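Local coordinates for metallo-beta-lactamase domain-containing protein (Enterococcus faecalis, PDB 2AZ4) that binds two zinc ions in a metallo-beta-lactamase fold and probably acts as an RNA-binding exonuclease, at residues L46-H50 with I51-I55; E115-M118 with I119-L123; A233-S236 with E237-V241; I384-D387 with L388-I392. All blocks are in the same frame, centred on the assembly; numbering follows the deposited sequence.

Contact 1: residues L46-H50 with I51-I55; sequences LPDDH and IETLI
T53 turns its hydroxyl back to D48 and its methyl to L46, so one side chain of the first helical turn meets the loop with both branches. D48 and T53 meet at an angle; OG1 of T53 donates to OD1 of D48 at 2.6 Å, approaching on the syn side and slightly out of the carboxylate plane. The same OD1 takes the backbone N of H50 at 3.0 Å from the anti side, which closes an Asx turn. Two donors fix the rotation of the D48 carboxylate, whose CG sits between backbone N and carbonyl carbon (chi1 64°). CG2 of T53 lies 3.8 Å from CD1 of L46, the two side chains passing antiparallel to one another. H50 and E52 run side by side: NE2 of H50 donates to OE1 of E52 at 2.7 Å, close to the ring plane, with ring and carboxylate planes 52° apart. The bond is bent, its N-H...O angle being 133°. D49 also touches L54, but its carboxylate pairs with R99 in a salt bridge. L54 N bonds O of H50 at 3.1 Å. Together these bonds describe a helix N-terminus, with H50 as N-cap of helix 51-56 and an Asx turn leading into it.

Contact 2: residues E115-M118 with I119-L123; sequences ETKM and ILNSL
I119 lays its CG1 against the backbone carbonyl of E115 one turn earlier, 3.2 Å from E115 O, because CG1 stands anti to its own carbonyl carbon (chi1 -64°) and leans back along the helix. The segment belongs to helix 114-123, the crossover helix of a beta-alpha-beta unit between strands 110-113 and 145-147 in the metallo-beta-lactamase fold. Regular i to i+4 bonding is the geometric evidence for a helix: I119 N reaches E115 O at 2.9 Å and is nearly straight (178°), and L120 N reaches T116 O at 2.9 Å. N121 N to K117 O and S122 N to M118 O continue the series, the latter longer at 3.2 Å and more bent (148°). Side chains add little direct contact between successive turns. CG2 of T116 comes no nearer than 4.3 Å to CD2 of L120, while CB of L120 rests on T116 O. K117 and N121 project in parallel from successive turns, and the extended lysine chain carries NZ to the carbonyl oxygen of M144. On another side, M118, I119 and S122 touch helix 283-293. The buried T116 side chain lies about 4 Å from that of H92, so this turn packs against a zinc ligand, in the second shell of the site. At the N121 turn, CB of N121 sits 3.5 Å from K117 O.

Contact 3: residues A233-S236 with E237-V241; sequences AVVS and EEDLV
With OG of S236 set between its backbone N and carbonyl carbon (chi1 73°) and CG of D239 anti to its own N (chi1 -170°), the two polar side chains reach across the start of helix 237-249 in opposite senses. OG of S236, the N-cap residue, accepts the backbone N-H of D239 at 3.0 Å and 161°, a capping bond to the first helical turn. The D239 carboxylate is directed back to the preceding loop, where OD2 takes the backbone N-H of V235 at 3.0 Å and uses its anti lone pair. A water donates both to that OD2, at 2.6 Å, and to O of A233, at 2.8 Å, so one carboxylate oxygen gathers two donors. CG2 of V235 packs against the same oxygen at 3.5 Å. Beside this polar link, CG1 of V234 meets CB of L240 at 3.8 Å, and the two side chains also touch L377. The helical bonding starts with L240 N to O of S236, 2.9 Å. E237 points away and pairs with R191 and R267, its side chain about 8 Å from that of the zinc ligand H167. The chemistry implies that an N-H of the first turn is satisfied by the serine cap, while the negative carboxylate near the helix N-terminus would probably be stabilised by the helix dipole as it ties the loop down.

Contact 4: residues I384-D387 with L388-I392; sequences IPED and LDKII
Helix 385-395 opens here, with I384 as N-cap and P385 in the first turn, and spacings of four (E386) and three (D387) residues bring both acids to K390. K390 crosses D387 at an angle: CD of the lysine lies 3.5 Å from OD1 of D387, and NZ stands 3.8 Å from that oxygen, a long salt bridge. E386 instead runs alongside K390, with OE1 also 3.8 Å from NZ and CG beside CE and NZ of K390. The extended K390 chain, with CG anti to its carbonyl carbon (chi1 -79°), places the ammonium at equal distance from the two carboxylates. Both bridges being long, their attraction is probably diffuse. L388 N bonds O of I384 at 3.0 Å, and I391 N bonds O of D387 at 2.9 Å; D389 N to P385 O is weak. CB of L388 lies 3.3 Å from P385 O, and CG1 of I391 sits 3.3 Å from D387 O. On the inner face L388, I391 and I392 touch M215 of strand 212-216. The pattern is that of an amphipathic helix on the sheet of a metallo-beta-lactamase fold, E386 and K390 on the exposed side, D387 buried beside them and aliphatic side chains on the strand side.

All four contacts are local, within one helix or at its start, yet their settings differ. Contacts 1 and 3 are helix N-termini where a loop side chain bonds the first turn, side chain to side chain in contact 1 and side chain to backbone in contact 3. They lie on opposite sides of the chain's centre, about 40 Å apart between centres. Contact 2 is the most central, about 11 Å from that centre, with no exposed residue among those touching; its cohesion is mainly backbone bonding. Contact 3 has three exposed residues and contact 4 five. Contact 4 also starts a helix but adds long, probably weak charge pairs to its backbone bonding. Contacts 3 and 4 come closest, about 7 Å between nearest atoms, without touching.

Contact 1: residues L46-H50 with I51-I55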
loop_
_atom_site.group_PDB
_atom_site.type_symbol
_atom_site.label_atom_id
_atom_site.label_comp_id
_atom_site.label_asym_id
_atom_site.label_seq_id
_atom_site.Cartn_x
_atom_site.Cartn_y
_atom_site.Cartn_z
ATOM N N LEU A 46 10.237 -16.550 -12.212
ATOM C CA LEU A 46 10.891 -15.866 -13.306
ATOM C C LEU A 46 12.311 -15.530 -12.898
ATOM O O LEU A 46 12.537 -15.228 -11.733
ATOM C CB LEU A 46 10.139 -14.580 -13.634
ATOM C CG LEU A 46 8.663 -14.674 -14.053
ATOM C CD1 LEU A 46 8.251 -13.342 -14.631
ATOM C CD2 LEU A 46 8.421 -15.797 -15.065
ATOM N N PRO A 47 13.270 -15.589 -13.851
ATOM C CA PRO A 47 14.674 -15.362 -13.520
ATOM C C PRO A 47 15.040 -13.894 -13.302
ATOM O O PRO A 47 16.124 -13.610 -12.774
ATOM C CB PRO A 47 15.413 -15.906 -14.747
ATOM C CG PRO A 47 14.463 -15.718 -15.877
ATOM C CD PRO A 47 13.091 -15.922 -15.281
ATOM N N ASP A 48 14.157 -12.979 -13.707
ATOM C CA ASP A 48 14.442 -11.531 -13.688
ATOM C C ASP A 48 13.164 -10.683 -13.845
ATOM O O ASP A 48 12.085 -11.225 -14.103
ATOM C CB ASP A 48 15.476 -11.162 -14.769
ATOM C CG ASP A 48 14.981 -11.420 -16.183
ATOM O OD1 ASP A 48 14.015 -10.761 -16.634
ATOM O OD2 ASP A 48 15.571 -12.277 -16.879
ATOM N N ASP A 49 13.303 -9.366 -13.673
ATOM C CA ASP A 49 12.211 -8.393 -13.829
ATOM C C ASP A 49 12.408 -7.500 -15.048
ATOM O O ASP A 49 11.823 -6.407 -15.136
ATOM C CB ASP A 49 12.120 -7.500 -12.599
ATOM C CG ASP A 49 11.358 -8.146 -11.438
ATOM O OD1 ASP A 49 10.448 -8.963 -11.661
ATOM O OD2 ASP A 49 11.650 -7.803 -10.279
ATOM N N HIS A 50 13.233 -7.944 -15.988
ATOM C CA HIS A 50 13.366 -7.247 -17.272
ATOM C C HIS A 50 11.969 -7.047 -17.867
ATOM O O HIS A 50 11.116 -7.935 -17.768
ATOM C CB HIS A 50 14.220 -8.090 -18.224
ATOM C CG HIS A 50 14.575 -7.407 -19.506
ATOM N ND1 HIS A 50 15.872 -7.057 -19.827
ATOM C CD2 HIS A 50 13.812 -7.027 -20.561
ATOM C CE1 HIS A 50 15.892 -6.492 -21.023
ATOM N NE2 HIS A 50 14.652 -6.449 -21.483
ATOM N N ILE A 51 11.738 -5.885 -18.473
ATOM C CA ILE A 51 10.436 -5.581 -19.075
ATOM C C ILE A 51 9.894 -6.697 -20.001
ATOM O O ILE A 51 8.730 -7.077 -19.906
ATOM C CB ILE A 51 10.403 -4.174 -19.726
ATOM C CG1 ILE A 51 8.957 -3.782 -20.092
ATOM C CG2 ILE A 51 11.412 -4.062 -20.878
ATOM C CD1 ILE A 51 8.551 -2.426 -19.561
ATOM N N GLU A 52 10.753 -7.261 -20.843
ATOM C CA GLU A 52 10.370 -8.347 -21.759
ATOM C C GLU A 52 9.858 -9.576 -21.025
ATOM O O GLU A 52 8.896 -10.215 -21.449
ATOM C CB GLU A 52 11.565 -8.742 -22.627
ATOM C CG GLU A 52 11.487 -8.238 -24.062
ATOM C CD GLU A 52 11.869 -6.781 -24.213
ATOM O OE1 GLU A 52 12.825 -6.338 -23.529
ATOM O OE2 GLU A 52 11.224 -6.079 -25.034
ATOM N N THR A 53 10.516 -9.903 -19.923
ATOM C CA THR A 53 10.151 -11.039 -19.103
ATOM C C THR A 53 8.766 -10.802 -18.521
ATOM O O THR A 53 7.912 -11.688 -18.567
ATOM C CB THR A 53 11.213 -11.278 -18.000
ATOM O OG1 THR A 53 12.495 -11.441 -18.624
ATOM C CG2 THR A 53 10.904 -12.518 -17.177
ATOM N N LEU A 54 8.550 -9.592 -18.006
ATOM C CA LEU A 54 7.268 -9.197 -17.434
ATOM C C LEU A 54 6.165 -9.141 -18.490
ATOM O O LEU A 54 5.040 -9.547 -18.228
ATOM C CB LEU A 54 7.381 -7.854 -16.681
ATOM C CG LEU A 54 8.339 -7.749 -15.474
ATOM C CD1 LEU A 54 8.312 -6.324 -14.934
ATOM C CD2 LEU A 54 7.995 -8.740 -14.382
ATOM N N ILE A 55 6.505 -8.649 -19.681
ATOM C CA ILE A 55 5.575 -8.593 -20.798
ATOM C C ILE A 55 5.182 -10.032 -21.206
ATOM O O ILE A 55 3.997 -10.387 -21.174
ATOM C CB ILE A 55 6.176 -7.768 -21.983
ATOM C CG1 ILE A 55 6.098 -6.266 -21.671
ATOM C CG2 ILE A 55 5.458 -8.071 -23.297
ATOM C CD1 ILE A 55 4.689 -5.738 -21.501
#

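Contact 2: residues E115-M118 with I119-L123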
loop_
_atom_site.group_PDB
_atom_site.type_symbol
_atom_site.label_atom_id
_atom_site.label_comp_id
_atom_site.label_asym_id
_atom_site.label_seq_id
_atom_site.Cartn_x
_atom_site.Cartn_y
_atom_site.Cartn_z
ATOM N N GLU A 115 3.014 12.469 0.852
ATOM C CA GLU A 115 3.357 11.468 1.859
ATOM C C GLU A 115 3.674 10.094 1.238
ATOM O O GLU A 115 4.603 9.414 1.666
ATOM C CB GLU A 115 2.244 11.334 2.917
ATOM C CG GLU A 115 1.986 12.650 3.690
ATOM C CD GLU A 115 1.033 13.601 2.972
ATOM O OE1 GLU A 115 0.562 13.279 1.846
ATOM O OE2 GLU A 115 0.760 14.690 3.533
ATOM N N THR A 116 2.905 9.702 0.222
ATOM C CA THR A 116 3.210 8.488 -0.530
ATOM C C THR A 116 4.627 8.531 -1.117
ATOM O O THR A 116 5.362 7.524 -1.100
ATOM C CB THR A 116 2.182 8.273 -1.657
ATOM O OG1 THR A 116 0.912 7.916 -1.072
ATOM C CG2 THR A 116 2.658 7.144 -2.602
ATOM N N LYS A 117 4.991 9.687 -1.670
ATOM C CA LYS A 117 6.349 9.879 -2.192
ATOM C C LYS A 117 7.445 9.666 -1.111
ATOM O O LYS A 117 8.442 8.964 -1.362
ATOM C CB LYS A 117 6.453 11.254 -2.867
ATOM C CG LYS A 117 7.837 11.593 -3.428
ATOM C CD LYS A 117 7.865 13.030 -3.900
ATOM C CE LYS A 117 9.300 13.427 -4.222
ATOM N NZ LYS A 117 9.407 14.713 -4.973
ATOM N N MET A 118 7.249 10.262 0.077
ATOM C CA MET A 118 8.127 10.047 1.235
ATOM C C MET A 118 8.251 8.571 1.606
ATOM O O MET A 118 9.369 8.063 1.768
ATOM C CB MET A 118 7.618 10.790 2.481
ATOM C CG MET A 118 7.717 12.292 2.399
ATOM S SD MET A 118 7.010 13.224 3.795
ATOM C CE MET A 118 7.955 14.628 3.367
ATOM N N ILE A 119 7.098 7.920 1.818
ATOM C CA ILE A 119 7.025 6.482 2.149
ATOM C C ILE A 119 7.819 5.620 1.159
ATOM O O ILE A 119 8.675 4.821 1.541
ATOM C CB ILE A 119 5.523 6.005 2.250
ATOM C CG1 ILE A 119 4.782 6.707 3.399
ATOM C CG2 ILE A 119 5.389 4.481 2.408
ATOM C CD1 ILE A 119 5.529 6.686 4.705
ATOM N N LEU A 120 7.538 5.809 -0.121
ATOM C CA LEU A 120 8.080 4.988 -1.179
ATOM C C LEU A 120 9.595 5.116 -1.219
ATOM O O LEU A 120 10.311 4.106 -1.318
ATOM C CB LEU A 120 7.482 5.454 -2.503
ATOM C CG LEU A 120 7.149 4.527 -3.662
ATOM C CD1 LEU A 120 6.830 3.072 -3.247
ATOM C CD2 LEU A 120 5.997 5.154 -4.435
ATOM N N ASN A 121 10.081 6.355 -1.123
ATOM C CA ASN A 121 11.513 6.606 -1.180
ATOM C C ASN A 121 12.247 5.924 -0.010
ATOM O O ASN A 121 13.392 5.514 -0.149
ATOM C CB ASN A 121 11.808 8.108 -1.238
ATOM C CG ASN A 121 11.847 8.629 -2.655
ATOM O OD1 ASN A 121 10.894 9.210 -3.133
ATOM N ND2 ASN A 121 12.940 8.382 -3.346
ATOM N N SER A 122 11.559 5.796 1.122
ATOM C CA SER A 122 12.065 5.070 2.284
ATOM C C SER A 122 11.943 3.552 2.108
ATOM O O SER A 122 12.907 2.817 2.360
ATOM C CB SER A 122 11.315 5.515 3.539
ATOM O OG SER A 122 11.688 4.741 4.659
ATOM N N LEU A 123 10.774 3.072 1.683
ATOM C CA LEU A 123 10.631 1.654 1.360
ATOM C C LEU A 123 11.741 1.181 0.416
ATOM O O LEU A 123 12.250 0.053 0.573
ATOM C CB LEU A 123 9.245 1.318 0.789
ATOM C CG LEU A 123 8.037 1.395 1.747
ATOM C CD1 LEU A 123 6.703 1.206 1.023
ATOM C CD2 LEU A 123 8.167 0.410 2.893
#

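Contact 3: residues A233-S236 with E237-V241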
loop_
_atom_site.group_PDB
_atom_site.type_symbol
_atom_site.label_atom_id
_atom_site.label_comp_id
_atom_site.label_asym_id
_atom_site.label_seq_id
_atom_site.Cartn_x
_atom_site.Cartn_y
_atom_site.Cartn_z
ATOM N N ALA A 233 -8.706 -10.701 18.100
ATOM C CA ALA A 233 -9.685 -10.074 17.206
ATOM C C ALA A 233 -9.697 -8.554 17.437
ATOM O O ALA A 233 -9.989 -8.080 18.550
ATOM C CB ALA A 233 -11.066 -10.667 17.428
ATOM N N VAL A 234 -9.350 -7.806 16.395
ATOM C CA VAL A 234 -9.146 -6.356 16.453
ATOM C C VAL A 234 -10.172 -5.765 15.499
ATOM O O VAL A 234 -10.393 -6.334 14.438
ATOM C CB VAL A 234 -7.689 -5.975 16.010
ATOM C CG1 VAL A 234 -7.552 -4.490 15.685
ATOM C CG2 VAL A 234 -6.656 -6.377 17.084
ATOM N N VAL A 235 -10.794 -4.652 15.882
ATOM C CA VAL A 235 -11.878 -4.039 15.094
ATOM C C VAL A 235 -11.538 -2.664 14.477
ATOM O O VAL A 235 -12.322 -2.126 13.708
ATOM C CB VAL A 235 -13.207 -3.892 15.926
ATOM C CG1 VAL A 235 -13.670 -5.233 16.493
ATOM C CG2 VAL A 235 -13.059 -2.849 17.026
ATOM N N SER A 236 -10.387 -2.097 14.837
ATOM C CA SER A 236 -9.960 -0.777 14.340
ATOM C C SER A 236 -8.503 -0.537 14.756
ATOM O O SER A 236 -7.968 -1.263 15.616
ATOM C CB SER A 236 -10.858 0.334 14.919
ATOM O OG SER A 236 -10.565 0.534 16.301
ATOM N N GLU A 237 -7.861 0.454 14.136
ATOM C CA GLU A 237 -6.500 0.852 14.518
ATOM C C GLU A 237 -6.418 1.307 15.993
ATOM O O GLU A 237 -5.488 0.939 16.726
ATOM C CB GLU A 237 -5.976 1.952 13.589
ATOM C CG GLU A 237 -5.688 1.471 12.179
ATOM C CD GLU A 237 -4.302 0.840 11.994
ATOM O OE1 GLU A 237 -3.498 0.782 12.958
ATOM O OE2 GLU A 237 -4.010 0.420 10.853
ATOM N N GLU A 238 -7.399 2.096 16.421
ATOM C CA GLU A 238 -7.512 2.508 17.823
ATOM C C GLU A 238 -7.627 1.323 18.780
ATOM O O GLU A 238 -7.005 1.323 19.840
ATOM C CB GLU A 238 -8.708 3.454 18.026
ATOM C CG GLU A 238 -8.862 4.009 19.475
ATOM C CD GLU A 238 -7.633 4.776 19.991
ATOM O OE1 GLU A 238 -6.901 5.381 19.165
ATOM O OE2 GLU A 238 -7.402 4.782 21.235
ATOM N N ASP A 239 -8.451 0.340 18.405
ATOM C CA ASP A 239 -8.605 -0.898 19.151
ATOM C C ASP A 239 -7.271 -1.665 19.193
ATOM O O ASP A 239 -6.893 -2.201 20.235
ATOM C CB ASP A 239 -9.710 -1.753 18.518
ATOM C CG ASP A 239 -10.095 -2.961 19.374
ATOM O OD1 ASP A 239 -10.220 -2.822 20.602
ATOM O OD2 ASP A 239 -10.281 -4.066 18.824
ATOM N N LEU A 240 -6.559 -1.715 18.065
ATOM C CA LEU A 240 -5.240 -2.351 18.023
ATOM C C LEU A 240 -4.291 -1.781 19.097
ATOM O O LEU A 240 -3.648 -2.549 19.837
ATOM C CB LEU A 240 -4.620 -2.214 16.627
ATOM C CG LEU A 240 -3.346 -3.033 16.387
ATOM C CD1 LEU A 240 -3.337 -3.552 14.977
ATOM C CD2 LEU A 240 -2.076 -2.192 16.669
ATOM N N VAL A 241 -4.205 -0.450 19.192
ATOM C CA VAL A 241 -3.268 0.175 20.154
ATOM C C VAL A 241 -3.673 -0.058 21.625
ATOM O O VAL A 241 -2.798 -0.233 22.476
ATOM C CB VAL A 241 -3.011 1.676 19.882
ATOM C CG1 VAL A 241 -2.001 2.236 20.908
ATOM C CG2 VAL A 241 -2.431 1.838 18.498
HETATM O O HOH W 1 -11.215 -6.117 20.049
#

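Contact 4: residues I384-D387 with L388-I392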
loop_
_atom_site.group_PDB
_atom_site.type_symbol
_atom_site.label_atom_id
_atom_site.label_comp_id
_atom_site.label_asym_id
_atom_site.label_seq_id
_atom_site.Cartn_x
_atom_site.Cartn_y
_atom_site.Cartn_z
ATOM N N ILE A 384 -13.837 -3.986 5.475
ATOM C CA ILE A 384 -14.439 -5.294 5.720
ATOM C C ILE A 384 -15.674 -5.466 4.778
ATOM O O ILE A 384 -16.185 -4.476 4.263
ATOM C CB ILE A 384 -14.802 -5.481 7.216
ATOM C CG1 ILE A 384 -15.931 -4.532 7.617
ATOM C CG2 ILE A 384 -13.559 -5.263 8.088
ATOM C CD1 ILE A 384 -16.395 -4.659 9.104
ATOM N N PRO A 385 -16.123 -6.717 4.513
ATOM C CA PRO A 385 -17.206 -6.862 3.514
ATOM C C PRO A 385 -18.395 -5.917 3.759
ATOM O O PRO A 385 -18.833 -5.235 2.840
ATOM C CB PRO A 385 -17.605 -8.333 3.647
ATOM C CG PRO A 385 -16.320 -9.018 4.071
ATOM C CD PRO A 385 -15.680 -8.026 5.035
ATOM N N GLU A 386 -18.866 -5.843 5.003
ATOM C CA GLU A 386 -19.897 -4.885 5.418
ATOM C C GLU A 386 -19.614 -3.449 4.999
ATOM O O GLU A 386 -20.528 -2.720 4.575
ATOM C CB GLU A 386 -20.019 -4.911 6.948
ATOM C CG GLU A 386 -21.409 -4.763 7.477
ATOM C CD GLU A 386 -21.551 -5.415 8.856
ATOM O OE1 GLU A 386 -20.993 -4.877 9.849
ATOM O OE2 GLU A 386 -22.209 -6.481 8.943
ATOM N N ASP A 387 -18.358 -3.021 5.140
ATOM C CA ASP A 387 -18.017 -1.622 4.902
ATOM C C ASP A 387 -17.924 -1.330 3.422
ATOM O O ASP A 387 -18.146 -0.223 3.006
ATOM C CB ASP A 387 -16.733 -1.230 5.661
ATOM C CG ASP A 387 -16.968 -1.149 7.179
ATOM O OD1 ASP A 387 -18.150 -1.203 7.575
ATOM O OD2 ASP A 387 -15.999 -1.048 7.972
ATOM N N LEU A 388 -17.601 -2.349 2.634
ATOM C CA LEU A 388 -17.625 -2.229 1.179
ATOM C C LEU A 388 -19.035 -1.879 0.707
ATOM O O LEU A 388 -19.204 -0.945 -0.044
ATOM C CB LEU A 388 -17.144 -3.525 0.530
ATOM C CG LEU A 388 -15.647 -3.845 0.598
ATOM C CD1 LEU A 388 -15.366 -5.271 0.141
ATOM C CD2 LEU A 388 -14.813 -2.842 -0.211
ATOM N N ASP A 389 -20.039 -2.623 1.186
ATOM C CA ASP A 389 -21.459 -2.291 0.943
ATOM C C ASP A 389 -21.849 -0.910 1.450
ATOM O O ASP A 389 -22.622 -0.208 0.800
ATOM C CB ASP A 389 -22.384 -3.340 1.572
ATOM C CG ASP A 389 -22.221 -4.719 0.951
ATOM O OD1 ASP A 389 -21.958 -4.807 -0.267
ATOM O OD2 ASP A 389 -22.363 -5.722 1.686
ATOM N N LYS A 390 -21.323 -0.497 2.607
ATOM C CA LYS A 390 -21.643 0.831 3.109
ATOM C C LYS A 390 -21.059 1.918 2.211
ATOM O O LYS A 390 -21.681 2.954 2.012
ATOM C CB LYS A 390 -21.187 1.025 4.560
ATOM C CG LYS A 390 -22.101 0.395 5.586
ATOM C CD LYS A 390 -21.376 0.094 6.909
ATOM C CE LYS A 390 -22.260 -0.821 7.780
ATOM N NZ LYS A 390 -21.651 -1.228 9.102
ATOM N N ILE A 391 -19.872 1.675 1.661
ATOM C CA ILE A 391 -19.228 2.678 0.809
ATOM C C ILE A 391 -20.074 2.867 -0.444
ATOM O O ILE A 391 -20.362 3.984 -0.821
ATOM C CB ILE A 391 -17.761 2.302 0.472
ATOM C CG1 ILE A 391 -16.881 2.500 1.723
ATOM C CG2 ILE A 391 -17.245 3.122 -0.720
ATOM C CD1 ILE A 391 -15.493 1.793 1.682
ATOM N N ILE A 392 -20.483 1.760 -1.049
ATOM C CA ILE A 392 -21.357 1.781 -2.242
ATOM C C ILE A 392 -22.676 2.482 -1.916
ATOM O O ILE A 392 -23.138 3.315 -2.694
ATOM C CB ILE A 392 -21.616 0.358 -2.776
ATOM C CG1 ILE A 392 -20.295 -0.283 -3.243
ATOM C CG2 ILE A 392 -22.688 0.363 -3.923
ATOM C CD1 ILE A 392 -20.302 -1.779 -3.296
#